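Local structure of mannosylglycerate hydrolase MGH1-like glycoside hydrolase domain-containing protein (Thermus thermophilus HB8, 4WVA) at residues 8-11 / 12-16; 29-33 / 34-38. The protein hydrolyses mannosylglycerate, a solute that thermophiles make under osmotic stress, to mannose and glycerate, and also splits glucosylglycerate with similar efficiency. All blocks are in the same frame, centred on the assembly; numbering follows the deposited sequence.

Contact 1 (8-11 / 12-16); sequences AVEV and LQRNS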
ATOM      1  N   ALA A   8      29.464  -9.042  25.927  1.00 12.29           N
ATOM      2  CA  ALA A   8      28.232  -8.221  25.851  1.00 12.09           C
ATOM      3  C   ALA A   8      27.385  -8.345  27.116  1.00 12.00           C
ATOM      4  O   ALA A   8      26.824  -7.353  27.607  1.00 12.12           O
ATOM      5  CB  ALA A   8      27.403  -8.601  24.634  1.00 12.33           C
ATOM      6  N   VAL A   9      27.255  -9.565  27.630  1.00 12.21           N
ATOM      7  CA  VAL A   9      26.515  -9.791  28.854  1.00 12.50           C
ATOM      8  C   VAL A   9      27.179  -9.039  30.013  1.00 12.83           C
ATOM      9  O   VAL A   9      26.483  -8.442  30.830  1.00 13.30           O
ATOM     10  CB  VAL A   9      26.369 -11.298  29.195  1.00 12.70           C
ATOM     11  CG1 VAL A   9      25.814 -11.498  30.591  1.00 13.49           C
ATOM     12  CG2 VAL A   9      25.484 -12.001  28.178  1.00 12.91           C
ATOM     13  N   GLU A  10      28.509  -9.049  30.072  1.00 13.68           N
ATOM     14  CA  GLU A  10      29.238  -8.307  31.096  1.00 14.81           C
ATOM     15  C   GLU A  10      28.893  -6.811  31.061  1.00 13.99           C
ATOM     16  O   GLU A  10      28.658  -6.194  32.114  1.00 13.63           O
ATOM     17  CB  GLU A  10      30.747  -8.524  30.934  1.00 17.65           C
ATOM     18  CG  GLU A  10      31.590  -7.756  31.928  1.00 21.26           C
ATOM     19  CD  GLU A  10      33.068  -7.777  31.587  1.00 25.27           C
ATOM     20  OE1 GLU A  10      33.523  -8.717  30.871  1.00 27.49           O
ATOM     21  OE2 GLU A  10      33.766  -6.835  32.051  1.00 30.34           O
ATOM     22  N   VAL A  11      28.831  -6.236  29.862  1.00 13.36           N
ATOM     23  CA  VAL A  11      28.486  -4.813  29.719  1.00 12.96           C
ATOM     24  C   VAL A  11      27.086  -4.541  30.249  1.00 12.59           C
ATOM     25  O   VAL A  11      26.877  -3.579  31.003  1.00 12.09           O
ATOM     26  CB  VAL A  11      28.609  -4.327  28.254  1.00 13.42           C
ATOM     27  CG1 VAL A  11      28.028  -2.919  28.094  1.00 13.66           C
ATOM     28  CG2 VAL A  11      30.060  -4.390  27.800  1.00 14.13           C
ATOM     29  N   LEU A  12      26.117  -5.370  29.863  1.00 12.19           N
ATOM     30  CA  LEU A  12      24.737  -5.153  30.318  1.00 12.30           C
ATOM     31  C   LEU A  12      24.630  -5.285  31.828  1.00 12.18           C
ATOM     32  O   LEU A  12      23.984  -4.469  32.479  1.00 11.70           O
ATOM     33  CB  LEU A  12      23.765  -6.092  29.629  1.00 12.17           C
ATOM     34  CG  LEU A  12      23.561  -5.874  28.126  1.00 12.42           C
ATOM     35  CD1 LEU A  12      22.457  -6.772  27.603  1.00 12.62           C
ATOM     36  CD2 LEU A  12      23.269  -4.406  27.810  1.00 12.81           C
ATOM     37  N   GLN A  13      25.259  -6.319  32.382  1.00 12.83           N
ATOM     38  CA  GLN A  13      25.222  -6.498  33.839  1.00 13.26           C
ATOM     39  C   GLN A  13      25.937  -5.377  34.601  1.00 13.32           C
ATOM     40  O   GLN A  13      25.453  -4.951  35.649  1.00 13.17           O
ATOM     41  CB  GLN A  13      25.744  -7.872  34.233  1.00 13.54           C
ATOM     42  CG  GLN A  13      24.876  -9.030  33.739  1.00 14.33           C
ATOM     43  CD  GLN A  13      23.613  -9.278  34.540  1.00 15.68           C
ATOM     44  OE1 GLN A  13      22.984  -8.361  35.071  1.00 17.09           O
ATOM     45  NE2 GLN A  13      23.208 -10.541  34.597  1.00 17.66           N
ATOM     46  N   ARG A  14      27.054  -4.887  34.065  1.00 14.02           N
ATOM     47  CA  ARG A  14      27.757  -3.734  34.654  1.00 15.26           C
ATOM     48  C   ARG A  14      26.910  -2.473  34.621  1.00 14.19           C
ATOM     49  O   ARG A  14      26.911  -1.687  35.591  1.00 14.04           O
ATOM     50  CB  ARG A  14      29.105  -3.453  33.958  1.00 18.10           C
ATOM     51  CG  ARG A  14      30.208  -4.441  34.322  1.00 22.75           C
ATOM     52  CD  ARG A  14      31.585  -3.975  33.825  1.00 27.62           C
ATOM     53  NE  ARG A  14      31.583  -3.561  32.410  1.00 32.23           N
ATOM     54  CZ  ARG A  14      31.939  -2.361  31.930  1.00 35.75           C
ATOM     55  NH1 ARG A  14      32.346  -1.372  32.733  1.00 39.49           N
ATOM     56  NH2 ARG A  14      31.882  -2.133  30.616  1.00 33.81           N
ATOM     57  N   ASN A  15      26.166  -2.279  33.521  1.00 12.85           N
ATOM     58  CA  ASN A  15      25.350  -1.071  33.375  1.00 12.62           C
ATOM     59  C   ASN A  15      23.954  -1.207  33.989  1.00 12.31           C
ATOM     60  O   ASN A  15      23.187  -0.244  34.027  1.00 12.56           O
ATOM     61  CB  ASN A  15      25.225  -0.685  31.891  1.00 12.42           C
ATOM     62  CG  ASN A  15      26.540  -0.255  31.266  1.00 12.24           C
ATOM     63  OD1 ASN A  15      26.639  -0.156  30.025  1.00 13.62           O
ATOM     64  ND2 ASN A  15      27.532   0.024  32.075  1.00 11.45           N
ATOM     65  N   SER A  16      23.607  -2.390  34.467  1.00 12.17           N
ATOM     66  CA  SER A  16      22.300  -2.589  35.103  1.00 13.18           C
ATOM     67  C   SER A  16      22.249  -1.876  36.429  1.00 14.23           C
ATOM     68  O   SER A  16      23.226  -1.891  37.184  1.00 13.91           O
ATOM     69  CB  SER A  16      22.021  -4.069  35.330  1.00 13.51           C
ATOM     70  OG  SER A  16      20.745  -4.243  35.913  1.00 13.29           O
TER
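E10 and R14, like V9 and Q13, meet one turn apart along helix 4-15, in an (alpha/alpha)6-barrel enzyme. Four successive i to i+4 backbone hydrogen bonds hold the turns. They run from L12 N to A8 O, Q13 N to V9 O, R14 N to E10 O and N15 N to V11 O. The bond of Q13 N to V9 O is the straightest, 2.9 Å long with an N-H...O angle of 170°. S16 N makes a weak bond to Q13 O.

Charge probably adds little across the turn. E10 OE2 lies 4.0 Å from R14 NE, a long salt bridge. The carboxylate and guanidinium planes are 75° apart, and the oxygen is well out of the guanidinium plane. No N-H points at it. E10 OE1 also pairs with K7.

Apolar packing divides by face. A8, V11 and L12 are buried against helix 409-418. On the outer side, V9 and Q13 run side by side, with CG1 of V9 4.1 Å from CG of Q13. V11 has CG1 anti to the backbone N (chi1 171°), which leaves CG2 beside that N. There CG2 of V11 lies at the edge of the R14 guanidinium, near its plane, 4.0 Å from R14 NH2.

Contact 2 (29-33 / 34-38); sequences PYQWL and WDSAF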
ATOM      1  N   PRO A  29      24.003   8.500  32.965  1.00 11.88           N
ATOM      2  CA  PRO A  29      23.793   7.809  34.246  1.00 12.20           C
ATOM      3  C   PRO A  29      22.325   7.740  34.686  1.00 12.63           C
ATOM      4  O   PRO A  29      22.002   7.809  35.885  1.00 13.57           O
ATOM      5  CB  PRO A  29      24.644   8.659  35.197  1.00 12.33           C
ATOM      6  CG  PRO A  29      24.433  10.040  34.671  1.00 12.19           C
ATOM      7  CD  PRO A  29      24.413   9.902  33.161  1.00 12.11           C
ATOM      8  N   TYR A  30      21.419   7.577  33.716  1.00 12.20           N
ATOM      9  CA  TYR A  30      19.998   7.576  33.974  1.00 12.17           C
ATOM     10  C   TYR A  30      19.380   6.603  32.982  1.00 11.58           C
ATOM     11  O   TYR A  30      20.114   5.876  32.274  1.00 11.19           O
ATOM     12  CB  TYR A  30      19.375   8.976  33.769  1.00 12.64           C
ATOM     13  CG  TYR A  30      19.947  10.084  34.619  1.00 13.55           C
ATOM     14  CD1 TYR A  30      19.726  10.095  35.991  1.00 14.25           C
ATOM     15  CD2 TYR A  30      20.670  11.133  34.053  1.00 14.00           C
ATOM     16  CE1 TYR A  30      20.229  11.118  36.783  1.00 14.56           C
ATOM     17  CE2 TYR A  30      21.176  12.161  34.851  1.00 14.60           C
ATOM     18  CZ  TYR A  30      20.948  12.128  36.216  1.00 14.78           C
ATOM     19  OH  TYR A  30      21.433  13.143  37.046  1.00 17.02           O
ATOM     20  N   GLN A  31      18.055   6.548  32.950  1.00 11.17           N
ATOM     21  CA  GLN A  31      17.339   5.731  31.959  1.00 11.11           C
ATOM     22  C   GLN A  31      16.886   6.566  30.755  1.00 10.86           C
ATOM     23  O   GLN A  31      16.206   7.581  30.911  1.00 11.26           O
ATOM     24  CB  GLN A  31      16.135   5.039  32.593  1.00 10.83           C
ATOM     25  CG  GLN A  31      15.317   4.188  31.621  1.00 11.18           C
ATOM     26  CD  GLN A  31      14.311   3.241  32.253  1.00 11.04           C
ATOM     27  OE1 GLN A  31      14.052   2.139  31.720  1.00 12.33           O
ATOM     28  NE2 GLN A  31      13.698   3.655  33.344  1.00 10.25           N
ATOM     29  N   TRP A  32      17.258   6.110  29.557  1.00 11.08           N
ATOM     30  CA  TRP A  32      16.838   6.755  28.307  1.00 10.52           C
ATOM     31  C   TRP A  32      15.789   5.891  27.589  1.00 10.78           C
ATOM     32  O   TRP A  32      15.830   4.672  27.653  1.00 10.61           O
ATOM     33  CB  TRP A  32      18.041   6.933  27.375  1.00 10.77           C
ATOM     34  CG  TRP A  32      18.682   8.278  27.409  1.00 10.59           C
ATOM     35  CD1 TRP A  32      18.535   9.262  26.483  1.00 10.62           C
ATOM     36  CD2 TRP A  32      19.574   8.803  28.401  1.00 10.49           C
ATOM     37  NE1 TRP A  32      19.285  10.348  26.806  1.00 10.82           N
ATOM     38  CE2 TRP A  32      19.935  10.101  27.983  1.00 10.80           C
ATOM     39  CE3 TRP A  32      20.095   8.310  29.599  1.00 10.71           C
ATOM     40  CZ2 TRP A  32      20.779  10.911  28.720  1.00 11.04           C
ATOM     41  CZ3 TRP A  32      20.955   9.125  30.330  1.00 10.86           C
ATOM     42  CH2 TRP A  32      21.276  10.400  29.896  1.00 10.85           C
ATOM     43  N   LEU A  33      14.860   6.551  26.910  1.00 10.17           N
ATOM     44  CA  LEU A  33      13.700   5.918  26.285  1.00 10.15           C
ATOM     45  C   LEU A  33      14.088   4.957  25.163  1.00  9.86           C
ATOM     46  O   LEU A  33      13.839   3.740  25.287  1.00 10.26           O
ATOM     47  CB  LEU A  33      12.750   7.003  25.771  1.00 10.06           C
ATOM     48  CG  LEU A  33      11.336   6.633  25.314  1.00 10.47           C
ATOM     49  CD1 LEU A  33      10.564   7.929  25.064  1.00 10.72           C
ATOM     50  CD2 LEU A  33      11.321   5.732  24.085  1.00 10.90           C
ATOM     51  N   TRP A  34      14.638   5.439  24.050  1.00 10.19           N
ATOM     52  CA  TRP A  34      14.863   4.464  22.962  1.00  9.94           C
ATOM     53  C   TRP A  34      15.999   3.500  23.304  1.00  9.99           C
ATOM     54  O   TRP A  34      15.930   2.339  22.923  1.00 10.25           O
ATOM     55  CB  TRP A  34      14.929   5.040  21.519  1.00 10.07           C
ATOM     56  CG  TRP A  34      16.166   5.757  21.065  1.00  9.64           C
ATOM     57  CD1 TRP A  34      17.086   6.460  21.821  1.00  9.87           C
ATOM     58  CD2 TRP A  34      16.580   5.913  19.694  1.00  9.47           C
ATOM     59  NE1 TRP A  34      18.034   7.014  20.994  1.00 10.36           N
ATOM     60  CE2 TRP A  34      17.745   6.680  19.691  1.00  9.80           C
ATOM     61  CE3 TRP A  34      16.054   5.464  18.462  1.00  9.31           C
ATOM     62  CZ2 TRP A  34      18.414   7.005  18.508  1.00  9.63           C
ATOM     63  CZ3 TRP A  34      16.720   5.786  17.290  1.00  9.44           C
ATOM     64  CH2 TRP A  34      17.880   6.550  17.321  1.00  9.39           C
ATOM     65  N   ASP A  35      16.952   3.927  24.139  1.00  9.95           N
ATOM     66  CA  ASP A  35      17.997   3.016  24.578  1.00  9.58           C
ATOM     67  C   ASP A  35      17.391   1.830  25.299  1.00  9.48           C
ATOM     68  O   ASP A  35      17.765   0.691  25.036  1.00  9.17           O
ATOM     69  CB  ASP A  35      19.009   3.701  25.507  1.00  9.68           C
ATOM     70  CG  ASP A  35      19.759   4.825  24.844  1.00  9.76           C
ATOM     71  OD1 ASP A  35      19.110   5.828  24.437  1.00  9.91           O
ATOM     72  OD2 ASP A  35      21.001   4.732  24.757  1.00  9.56           O
ATOM     73  N   SER A  36      16.477   2.083  26.238  1.00  9.07           N
ATOM     74  CA  SER A  36      15.920   0.988  27.029  1.00  9.07           C
ATOM     75  C   SER A  36      15.211  -0.009  26.128  1.00  8.91           C
ATOM     76  O   SER A  36      15.237  -1.201  26.384  1.00  9.40           O
ATOM     77  CB  SER A  36      14.996   1.496  28.140  1.00  8.91           C
ATOM     78  OG  SER A  36      15.746   1.809  29.304  1.00  9.39           O
ATOM     79  N   ALA A  37      14.598   0.478  25.048  1.00  9.10           N
ATOM     80  CA  ALA A  37      13.859  -0.394  24.165  1.00  9.57           C
ATOM     81  C   ALA A  37      14.834  -1.344  23.477  1.00  9.54           C
ATOM     82  O   ALA A  37      14.606  -2.549  23.468  1.00  9.72           O
ATOM     83  CB  ALA A  37      13.071   0.406  23.149  1.00  9.85           C
ATOM     84  N   PHE A  38      15.920  -0.813  22.924  1.00  9.57           N
ATOM     85  CA  PHE A  38      16.923  -1.693  22.270  1.00  9.46           C
ATOM     86  C   PHE A  38      17.567  -2.612  23.309  1.00  9.85           C
ATOM     87  O   PHE A  38      17.823  -3.779  23.029  1.00 10.21           O
ATOM     88  CB  PHE A  38      18.012  -0.922  21.521  1.00  9.40           C
ATOM     89  CG  PHE A  38      17.496  -0.094  20.379  1.00  9.40           C
ATOM     90  CD1 PHE A  38      16.988  -0.699  19.230  1.00  9.71           C
ATOM     91  CD2 PHE A  38      17.509   1.292  20.444  1.00  9.93           C
ATOM     92  CE1 PHE A  38      16.509   0.063  18.187  1.00  9.78           C
ATOM     93  CE2 PHE A  38      17.016   2.058  19.397  1.00 10.01           C
ATOM     94  CZ  PHE A  38      16.517   1.440  18.260  1.00 10.03           C
TER
HETATM   95  O   HOH W   1      18.244   3.354  29.347  1.00 11.21           O
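W32 is the N-cap of helix 33-43, where strand 31-32 turns into the helix: its O accepts S36 N at 3.0 Å with an N-H...O angle of 152°, and the next bond, A37 N to L33 O, is weak.

A water bridges W32 N and S36 OG across the same turn. It accepts W32 N at 2.9 Å and donates to S36 OG. That hydroxyl also bonds E54 of helix 48-62. Q31 reaches the same place from the strand. Its CG is anti to the backbone N (chi1 179°), which puts Q31 CG 3.3 Å from S36 OG, and the extended rest of the chain carries on toward helix 48-62. Q31 also packs on E54, C57 and L58. With an alanine here, S36 would probably lose this neighbour, and a gap is likely to open between the strand and helix 48-62.

W32 and D35 point the same way, side by side. D35 OD1 comes to 3.3 Å from W32 CB, and the ring and carboxylate planes are 58° apart. The indole of W32 meets Y28 edge-to-face. One turn further, the edge of the F38 ring meets one face of the W34 indole, with F38 CE2 3.4 Å above the indole plane. Both rings pack edge-to-face with W410. W34 N bonds Q103.

W32, L33, W34 and D35 probably bind substrate, as in a nearly identical protein. D35 OD2 makes a weak hydrogen bond to a Tris molecule, probably from the crystallisation liquor. Polar groups on the first turn of the helix are thus divided: S36 and the water bridge the strand-to-helix junction, while D35 probably presents its carboxylate to the substrate pocket beside the indole of W32.

How the contacts relate
From the N terminus, helix 4-15 comes first and holds contact 1. The chain then runs on to strand 31-32, where contact 2 joins the strand to helix 33-43. The two are in series and neither nests nor crosses. Each spans consecutive residues, so each closes only local turns. The centres of contact 1 and contact 2 are about 14 Å apart. The nearest atoms of contact 1 and contact 2 are about 7 Å apart, so they do not touch. Two helices link them. Helix 409-418 touches both contacts. Helix 33-43, which starts in contact 2, places W43 against L12, Q13 and S16. Contact 1 lies peripherally, contact 2 deep at the pocket.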